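Local coordinates for protein beta-catenin homolog sys-1 (Caenorhabditis elegans, PDB 3C2G) that acts as a transcription coregulator in the Wnt signaling asymmetry pathway, binding the TCF factor POP-1 directly to activate or repress target genes, at residues Leu440-Cys449 with Leu460-Phe468; Asn493-Tyr502 with Glu541-Ile549. All coordinates share one frame; numbering follows the deposited sequence.

Contact 1: residues Leu440-Cys449 with Leu460-Phe468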
loop_
_atom_site.group_PDB
_atom_site.type_symbol
_atom_site.label_atom_id
_atom_site.label_comp_id
_atom_site.label_asym_id
_atom_site.label_seq_id
_atom_site.Cartn_x
_atom_site.Cartn_y
_atom_site.Cartn_z
ATOM N N LEU A 440 -6.935 8.790 -28.388
ATOM C CA LEU A 440 -5.966 8.061 -29.212
ATOM C C LEU A 440 -4.642 8.807 -29.269
ATOM O O LEU A 440 -3.586 8.203 -29.122
ATOM C CB LEU A 440 -6.491 7.819 -30.632
ATOM C CG LEU A 440 -7.501 6.682 -30.830
ATOM C CD1 LEU A 440 -7.864 6.571 -32.299
ATOM C CD2 LEU A 440 -7.003 5.337 -30.319
ATOM N N LYS A 441 -4.701 10.116 -29.488
ATOM C CA LYS A 441 -3.495 10.917 -29.556
ATOM C C LYS A 441 -2.714 10.827 -28.249
ATOM O O LYS A 441 -1.510 10.594 -28.271
ATOM C CB LYS A 441 -3.811 12.373 -29.896
ATOM C CG LYS A 441 -4.012 12.651 -31.377
ATOM C CD LYS A 441 -4.350 14.125 -31.598
ATOM C CE LYS A 441 -4.943 14.371 -32.979
ATOM N NZ LYS A 441 -4.503 15.685 -33.567
ATOM N N LYS A 442 -3.412 10.979 -27.121
ATOM C CA LYS A 442 -2.798 10.924 -25.804
ATOM C C LYS A 442 -2.215 9.547 -25.496
ATOM O O LYS A 442 -1.112 9.441 -24.938
ATOM C CB LYS A 442 -3.801 11.353 -24.731
ATOM C CG LYS A 442 -4.146 12.825 -24.835
ATOM C CD LYS A 442 -5.110 13.309 -23.757
ATOM C CE LYS A 442 -5.010 14.833 -23.650
ATOM N NZ LYS A 442 -5.728 15.368 -22.468
ATOM N N LEU A 443 -2.942 8.501 -25.882
ATOM C CA LEU A 443 -2.479 7.146 -25.655
ATOM C C LEU A 443 -1.280 6.817 -26.506
ATOM O O LEU A 443 -0.360 6.141 -26.045
ATOM C CB LEU A 443 -3.588 6.115 -25.867
ATOM C CG LEU A 443 -4.690 6.066 -24.806
ATOM C CD1 LEU A 443 -5.566 4.859 -25.022
ATOM C CD2 LEU A 443 -4.132 6.080 -23.379
HETATM N N MSE A 444 -1.264 7.297 -27.742
HETATM C CA MSE A 444 -0.121 7.003 -28.596
HETATM C C MSE A 444 1.088 7.827 -28.198
HETATM O O MSE A 444 2.213 7.405 -28.392
HETATM C CB MSE A 444 -0.442 7.036 -30.109
HETATM C CG MSE A 444 -0.946 8.346 -30.688
HETATM SE SE MSE A 444 -1.512 8.207 -32.605
HETATM C CE MSE A 444 -2.762 6.710 -32.491
ATOM N N SER A 445 0.862 8.983 -27.592
ATOM C CA SER A 445 1.992 9.771 -27.115
ATOM C C SER A 445 2.666 9.215 -25.838
ATOM O O SER A 445 3.863 9.376 -25.680
ATOM C CB SER A 445 1.640 11.260 -27.014
ATOM O OG SER A 445 1.005 11.566 -25.789
ATOM N N CYS A 446 1.922 8.539 -24.959
ATOM C CA CYS A 446 2.529 7.786 -23.837
ATOM C C CYS A 446 3.452 6.680 -24.324
ATOM O O CYS A 446 4.380 6.245 -23.620
ATOM C CB CYS A 446 1.469 7.098 -22.984
ATOM S SG CYS A 446 0.313 8.149 -22.138
ATOM N N LEU A 447 3.160 6.205 -25.522
ATOM C CA LEU A 447 3.800 5.043 -26.086
ATOM C C LEU A 447 5.174 5.422 -26.590
ATOM O O LEU A 447 6.088 4.591 -26.604
ATOM C CB LEU A 447 2.942 4.551 -27.245
ATOM C CG LEU A 447 2.634 3.077 -27.444
ATOM C CD1 LEU A 447 2.417 2.323 -26.133
ATOM C CD2 LEU A 447 1.422 2.979 -28.341
ATOM N N SER A 448 5.323 6.687 -26.982
ATOM C CA SER A 448 6.536 7.142 -27.667
ATOM C C SER A 448 7.268 8.359 -27.068
ATOM O O SER A 448 8.296 8.759 -27.599
ATOM C CB SER A 448 6.218 7.421 -29.136
ATOM O OG SER A 448 5.536 8.657 -29.265
ATOM N N CYS A 449 6.751 8.962 -25.998
ATOM C CA CYS A 449 7.429 10.135 -25.406
ATOM C C CYS A 449 8.857 9.810 -24.927
ATOM O O CYS A 449 9.147 8.682 -24.528
ATOM C CB CYS A 449 6.587 10.810 -24.309
ATOM S SG CYS A 449 5.898 9.715 -23.019
ATOM N N LEU A 460 3.013 0.633 -18.181
ATOM C CA LEU A 460 2.035 1.445 -18.883
ATOM C C LEU A 460 1.998 1.145 -20.390
ATOM O O LEU A 460 0.930 1.010 -20.968
ATOM C CB LEU A 460 2.294 2.936 -18.665
ATOM C CG LEU A 460 1.366 3.877 -19.453
ATOM C CD1 LEU A 460 -0.113 3.675 -19.089
ATOM C CD2 LEU A 460 1.750 5.325 -19.273
ATOM N N ARG A 461 3.163 1.056 -21.017
ATOM C CA ARG A 461 3.249 0.850 -22.463
ATOM C C ARG A 461 2.806 -0.553 -22.831
ATOM O O ARG A 461 2.189 -0.769 -23.857
ATOM C CB ARG A 461 4.666 1.138 -22.970
ATOM C CG ARG A 461 5.036 2.592 -22.797
ATOM C CD ARG A 461 6.417 2.955 -23.282
ATOM N NE ARG A 461 6.447 4.403 -23.451
ATOM C CZ ARG A 461 7.514 5.120 -23.783
ATOM N NH1 ARG A 461 8.693 4.536 -23.977
ATOM N NH2 ARG A 461 7.391 6.434 -23.915
ATOM N N SER A 462 3.097 -1.503 -21.964
ATOM C CA SER A 462 2.634 -2.852 -22.170
ATOM C C SER A 462 1.104 -2.908 -22.104
ATOM O O SER A 462 0.473 -3.574 -22.926
ATOM C CB SER A 462 3.256 -3.764 -21.120
ATOM O OG SER A 462 2.937 -5.111 -21.377
ATOM N N THR A 463 0.522 -2.190 -21.140
ATOM C CA THR A 463 -0.931 -2.185 -20.905
ATOM C C THR A 463 -1.673 -1.463 -22.030
ATOM O O THR A 463 -2.777 -1.844 -22.403
ATOM C CB THR A 463 -1.270 -1.523 -19.539
ATOM O OG1 THR A 463 -0.590 -2.224 -18.495
ATOM C CG2 THR A 463 -2.764 -1.552 -19.245
ATOM N N ILE A 464 -1.056 -0.421 -22.569
ATOM C CA ILE A 464 -1.642 0.315 -23.679
ATOM C C ILE A 464 -1.762 -0.573 -24.923
ATOM O O ILE A 464 -2.792 -0.548 -25.605
ATOM C CB ILE A 464 -0.836 1.568 -24.010
ATOM C CG1 ILE A 464 -1.010 2.613 -22.904
ATOM C CG2 ILE A 464 -1.267 2.140 -25.361
ATOM C CD1 ILE A 464 -0.053 3.783 -23.015
ATOM N N LEU A 465 -0.723 -1.359 -25.208
ATOM C CA LEU A 465 -0.749 -2.228 -26.373
ATOM C C LEU A 465 -1.920 -3.183 -26.237
ATOM O O LEU A 465 -2.646 -3.441 -27.208
ATOM C CB LEU A 465 0.560 -3.004 -26.539
ATOM C CG LEU A 465 1.811 -2.178 -26.802
ATOM C CD1 LEU A 465 3.042 -3.089 -26.865
ATOM C CD2 LEU A 465 1.679 -1.340 -28.072
ATOM N N ARG A 466 -2.102 -3.684 -25.020
ATOM C CA ARG A 466 -3.180 -4.612 -24.727
ATOM C C ARG A 466 -4.548 -3.955 -24.971
ATOM O O ARG A 466 -5.437 -4.558 -25.570
ATOM C CB ARG A 466 -3.064 -5.117 -23.291
ATOM C CG ARG A 466 -3.242 -6.611 -23.165
ATOM C CD ARG A 466 -4.659 -6.983 -22.902
ATOM N NE ARG A 466 -4.971 -8.312 -23.424
ATOM C CZ ARG A 466 -5.360 -9.332 -22.671
ATOM N NH1 ARG A 466 -5.471 -9.169 -21.354
ATOM N NH2 ARG A 466 -5.646 -10.501 -23.232
ATOM N N SER A 467 -4.706 -2.721 -24.513
ATOM C CA SER A 467 -5.935 -1.979 -24.743
ATOM C C SER A 467 -6.302 -1.895 -26.230
ATOM O O SER A 467 -7.454 -2.106 -26.586
ATOM C CB SER A 467 -5.848 -0.580 -24.126
ATOM O OG SER A 467 -6.048 -0.668 -22.728
ATOM N N PHE A 468 -5.319 -1.583 -27.075
ATOM C CA PHE A 468 -5.521 -1.495 -28.508
ATOM C C PHE A 468 -5.874 -2.851 -29.093
ATOM O O PHE A 468 -6.787 -2.955 -29.907
ATOM C CB PHE A 468 -4.288 -0.917 -29.204
ATOM C CG PHE A 468 -4.152 0.561 -29.046
ATOM C CD1 PHE A 468 -5.164 1.412 -29.462
ATOM C CD2 PHE A 468 -2.999 1.118 -28.491
ATOM C CE1 PHE A 468 -5.034 2.801 -29.306
ATOM C CE2 PHE A 468 -2.872 2.511 -28.334
ATOM C CZ PHE A 468 -3.886 3.342 -28.740
#
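L447 drops as a knob into a hole formed by R461, I464, L465 and F468, the tight centre of this contact between two consecutive helices of the armadillo domain. Segments 440-448 and 460-468 run roughly antiparallel, their axes 9.5 Å apart with 139° between directions. The CB of L447 points away from the partner helix, yet its unusual chi1 of -136° swings the branches back, and CD1 lies 3.8 Å from I464 CG2, the two side chains lying alongside and running in opposite senses. Just before it in the chain, C446 CB takes I464 CD1 at 3.6 Å. One turn back along helix 437-448, L443 CB lies 4.0 Å from F468 CZ, oblique to the ring, while L440 CD2 meets the ring at its edge, near CE1. Helix 388-409 backs this core through L402, which touches I464, and helix 515-535 through L528, which touches F468.

The other side of helix 437-448 is looser and partly exposed: K441, K442 and S445 take no part, and K442 NZ bonds to S377 O. Around C446-C449 the contact becomes polar. L447 O sits over the centre of one face of the R461 guanidinium, and W504 adds a cation-pi contact. NE and NH2 both grip C446 O side-on, at 2.8 Å for R461 NE; R461 NH2 also reaches a lone pair of C449 O, 2.9 Å away and in the guanidinium plane.

Contact 2: residues Asn493-Tyr502 with Glu541-Ile549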
loop_
_atom_site.group_PDB
_atom_site.type_symbol
_atom_site.label_atom_id
_atom_site.label_comp_id
_atom_site.label_asym_id
_atom_site.label_seq_id
_atom_site.Cartn_x
_atom_site.Cartn_y
_atom_site.Cartn_z
ATOM N N ASN A 493 1.488 8.019 -37.184
ATOM C CA ASN A 493 0.278 7.325 -36.783
ATOM C C ASN A 493 0.600 6.153 -35.850
ATOM O O ASN A 493 1.768 5.895 -35.543
ATOM C CB ASN A 493 -0.539 6.895 -38.009
ATOM C CG ASN A 493 -0.015 5.632 -38.665
ATOM O OD1 ASN A 493 1.168 5.285 -38.568
ATOM N ND2 ASN A 493 -0.908 4.932 -39.346
ATOM N N LEU A 494 -0.439 5.447 -35.416
ATOM C CA LEU A 494 -0.303 4.381 -34.431
ATOM C C LEU A 494 0.881 3.455 -34.693
ATOM O O LEU A 494 1.634 3.146 -33.767
ATOM C CB LEU A 494 -1.610 3.585 -34.296
ATOM C CG LEU A 494 -1.683 2.577 -33.141
ATOM C CD1 LEU A 494 -1.416 3.232 -31.770
ATOM C CD2 LEU A 494 -3.017 1.834 -33.132
ATOM N N ILE A 495 1.064 3.032 -35.945
ATOM C CA ILE A 495 2.180 2.136 -36.282
ATOM C C ILE A 495 3.527 2.734 -35.854
ATOM O O ILE A 495 4.338 2.053 -35.240
ATOM C CB ILE A 495 2.257 1.758 -37.799
ATOM C CG1 ILE A 495 0.887 1.412 -38.402
ATOM C CG2 ILE A 495 3.237 0.618 -38.010
ATOM C CD1 ILE A 495 0.125 0.323 -37.677
ATOM N N GLY A 496 3.750 4.002 -36.191
ATOM C CA GLY A 496 4.976 4.717 -35.819
ATOM C C GLY A 496 5.202 4.727 -34.315
ATOM O O GLY A 496 6.321 4.497 -33.842
ATOM N N HIS A 497 4.135 4.974 -33.566
ATOM C CA HIS A 497 4.189 4.935 -32.111
ATOM C C HIS A 497 4.414 3.537 -31.517
ATOM O O HIS A 497 5.183 3.404 -30.565
ATOM C CB HIS A 497 2.968 5.631 -31.504
ATOM C CG HIS A 497 2.883 7.080 -31.866
ATOM N ND1 HIS A 497 3.612 8.051 -31.215
ATOM C CD2 HIS A 497 2.187 7.720 -32.837
ATOM C CE1 HIS A 497 3.352 9.230 -31.754
ATOM N NE2 HIS A 497 2.488 9.056 -32.737
ATOM N N ILE A 498 3.773 2.510 -32.072
ATOM C CA ILE A 498 4.019 1.139 -31.631
ATOM C C ILE A 498 5.505 0.848 -31.815
ATOM O O ILE A 498 6.155 0.292 -30.919
ATOM C CB ILE A 498 3.245 0.069 -32.462
ATOM C CG1 ILE A 498 1.732 0.335 -32.562
ATOM C CG2 ILE A 498 3.551 -1.331 -31.983
ATOM C CD1 ILE A 498 0.992 0.365 -31.295
ATOM N N CYS A 499 6.032 1.225 -32.986
ATOM C CA CYS A 499 7.430 0.957 -33.348
ATOM C C CYS A 499 8.417 1.695 -32.449
ATOM O O CYS A 499 9.480 1.181 -32.155
ATOM C CB CYS A 499 7.686 1.290 -34.824
ATOM S SG CYS A 499 6.862 0.163 -36.005
ATOM N N ALA A 500 8.056 2.890 -32.000
ATOM C CA ALA A 500 8.888 3.631 -31.062
ATOM C C ALA A 500 8.987 2.942 -29.690
ATOM O O ALA A 500 10.059 2.927 -29.078
ATOM C CB ALA A 500 8.388 5.036 -30.918
ATOM N N ALA A 501 7.890 2.350 -29.224
ATOM C CA ALA A 501 7.897 1.681 -27.930
ATOM C C ALA A 501 8.725 0.409 -28.005
ATOM O O ALA A 501 9.453 0.064 -27.071
ATOM C CB ALA A 501 6.498 1.378 -27.472
ATOM N N TYR A 502 8.624 -0.266 -29.140
ATOM C CA TYR A 502 9.335 -1.507 -29.377
ATOM C C TYR A 502 10.855 -1.282 -29.398
ATOM O O TYR A 502 11.594 -2.052 -28.795
ATOM C CB TYR A 502 8.830 -2.101 -30.688
ATOM C CG TYR A 502 9.396 -3.428 -31.094
ATOM C CD1 TYR A 502 8.910 -4.628 -30.552
ATOM C CD2 TYR A 502 10.392 -3.494 -32.060
ATOM C CE1 TYR A 502 9.434 -5.864 -30.965
ATOM C CE2 TYR A 502 10.917 -4.713 -32.476
ATOM C CZ TYR A 502 10.439 -5.885 -31.934
ATOM O OH TYR A 502 10.996 -7.065 -32.379
ATOM N N GLU A 541 -0.259 -1.235 -45.381
ATOM C CA GLU A 541 0.106 -0.064 -44.599
ATOM C C GLU A 541 0.975 -0.432 -43.391
ATOM O O GLU A 541 1.994 0.212 -43.146
ATOM C CB GLU A 541 -1.172 0.691 -44.164
ATOM C CG GLU A 541 -0.968 2.156 -43.723
ATOM C CD GLU A 541 -2.257 2.869 -43.245
ATOM O OE1 GLU A 541 -2.181 4.080 -42.920
ATOM O OE2 GLU A 541 -3.345 2.236 -43.194
ATOM N N VAL A 542 0.582 -1.471 -42.657
ATOM C CA VAL A 542 1.347 -1.900 -41.489
ATOM C C VAL A 542 2.757 -2.330 -41.875
ATOM O O VAL A 542 3.736 -1.925 -41.241
ATOM C CB VAL A 542 0.638 -3.036 -40.693
ATOM C CG1 VAL A 542 1.584 -3.663 -39.700
ATOM C CG2 VAL A 542 -0.573 -2.501 -39.966
ATOM N N ALA A 543 2.852 -3.145 -42.919
ATOM C CA ALA A 543 4.134 -3.626 -43.391
ATOM C C ALA A 543 5.041 -2.473 -43.787
ATOM O O ALA A 543 6.177 -2.380 -43.307
ATOM C CB ALA A 543 3.947 -4.570 -44.539
ATOM N N GLN A 544 4.550 -1.569 -44.629
ATOM C CA GLN A 544 5.422 -0.485 -45.082
ATOM C C GLN A 544 5.706 0.552 -43.994
ATOM O O GLN A 544 6.774 1.150 -43.983
ATOM C CB GLN A 544 4.996 0.113 -46.435
ATOM C CG GLN A 544 3.724 0.926 -46.440
ATOM C CD GLN A 544 3.034 0.968 -47.816
ATOM O OE1 GLN A 544 3.636 0.645 -48.851
ATOM N NE2 GLN A 544 1.760 1.369 -47.819
ATOM N N TYR A 545 4.787 0.729 -43.051
ATOM C CA TYR A 545 5.070 1.600 -41.906
ATOM C C TYR A 545 5.921 0.933 -40.812
ATOM O O TYR A 545 6.190 1.548 -39.779
ATOM C CB TYR A 545 3.787 2.183 -41.309
ATOM C CG TYR A 545 3.222 3.376 -42.047
ATOM C CD1 TYR A 545 3.641 4.667 -41.745
ATOM C CD2 TYR A 545 2.259 3.213 -43.043
ATOM C CE1 TYR A 545 3.116 5.773 -42.422
ATOM C CE2 TYR A 545 1.730 4.305 -43.724
ATOM C CZ TYR A 545 2.159 5.578 -43.410
ATOM O OH TYR A 545 1.628 6.658 -44.079
ATOM N N SER A 546 6.359 -0.303 -41.039
ATOM C CA SER A 546 7.187 -1.024 -40.059
ATOM C C SER A 546 8.673 -1.129 -40.400
ATOM O O SER A 546 9.366 -1.999 -39.869
ATOM C CB SER A 546 6.631 -2.426 -39.837
ATOM O OG SER A 546 5.440 -2.341 -39.098
ATOM N N TYR A 547 9.154 -0.252 -41.279
ATOM C CA TYR A 547 10.565 -0.224 -41.669
ATOM C C TYR A 547 11.501 -0.000 -40.458
ATOM O O TYR A 547 12.624 -0.480 -40.443
ATOM C CB TYR A 547 10.793 0.840 -42.749
ATOM C CG TYR A 547 10.480 2.227 -42.268
ATOM C CD1 TYR A 547 9.173 2.703 -42.280
ATOM C CD2 TYR A 547 11.478 3.049 -41.757
ATOM C CE1 TYR A 547 8.865 3.965 -41.806
ATOM C CE2 TYR A 547 11.185 4.314 -41.282
ATOM C CZ TYR A 547 9.871 4.768 -41.309
ATOM O OH TYR A 547 9.560 6.037 -40.846
ATOM N N SER A 548 11.022 0.716 -39.448
ATOM C CA SER A 548 11.757 0.914 -38.184
ATOM C C SER A 548 12.041 -0.366 -37.398
ATOM O O SER A 548 12.961 -0.395 -36.590
ATOM C CB SER A 548 11.014 1.899 -37.283
ATOM O OG SER A 548 9.607 1.802 -37.491
ATOM N N ILE A 549 11.267 -1.420 -37.635
ATOM C CA ILE A 549 11.459 -2.681 -36.925
ATOM C C ILE A 549 12.434 -3.578 -37.676
ATOM O O ILE A 549 12.314 -3.766 -38.882
ATOM C CB ILE A 549 10.095 -3.380 -36.647
ATOM C CG1 ILE A 549 9.451 -2.768 -35.403
ATOM C CG2 ILE A 549 10.235 -4.883 -36.469
ATOM C CD1 ILE A 549 8.018 -3.224 -35.161
#
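I549 and Y502 meet at about a right angle, and they open the apolar side of this contact: I549 CG1 comes within 3.5 Å of Y502 CD2, approaching the ring obliquely. The same isoleucine reaches on with CD1 to C499 SG, 3.7 Å away. CG1 lies anti to the carbonyl carbon (chi1 -82°) and CD1 extends beyond it, which lets one side chain serve both partners. Were I549 cut back to an alanine, Y502 CD2 and C499 SG would probably lose their apolar neighbour and a gap would open between helix and turn. At the other end I495 divides its branches: CD1 packs on V542 CG2 at 3.7 Å, while CG2 lies against Y545 CB and the carbonyl O of Y545.

The architecture behind this is that of the C-terminal part of the armadillo domain, where helix 494-507 receives the end of helix 539-544 and the type I beta turn S546-I549 that follows it. L532 of helix 515-535 also touches I495, and L555 touches Y502.

Among the polar groups, N493 and E541 meet loosely. N493, at the N-cap position of helix 494-507, holds its ND2 3.9 Å from E541 OE1, with amide and carboxylate planes 29° apart; that NH2 group donates to L483 O instead. S546 OG turns back on its own segment and donates a hydrogen bond to V542 O, 2.8 Å away. Of a different kind is the close van der Waals contact at the exposed turn, where S548 OG rests 3.3 Å from C499 CB.

In the fold
Contact 1 closes before contact 2 opens along the chain, and the two lie side by side toward the C-terminal end of the armadillo domain, their centres about 13 Å apart. Helix 494-507 is the bridge: it follows helix 457-472 in sequence, carries one half of contact 2 and also packs on both helices of contact 1. The direct polar link is a probable hydrogen bond of 2.8 Å between S448 OG and H497 ND1. Around it, S448 CB lies 3.7 Å from A500 CB, and M444 packs on L494 and H497. I498 touches both L447 and L465, so the core of contact 1 continues into the helix that forms one side of contact 2.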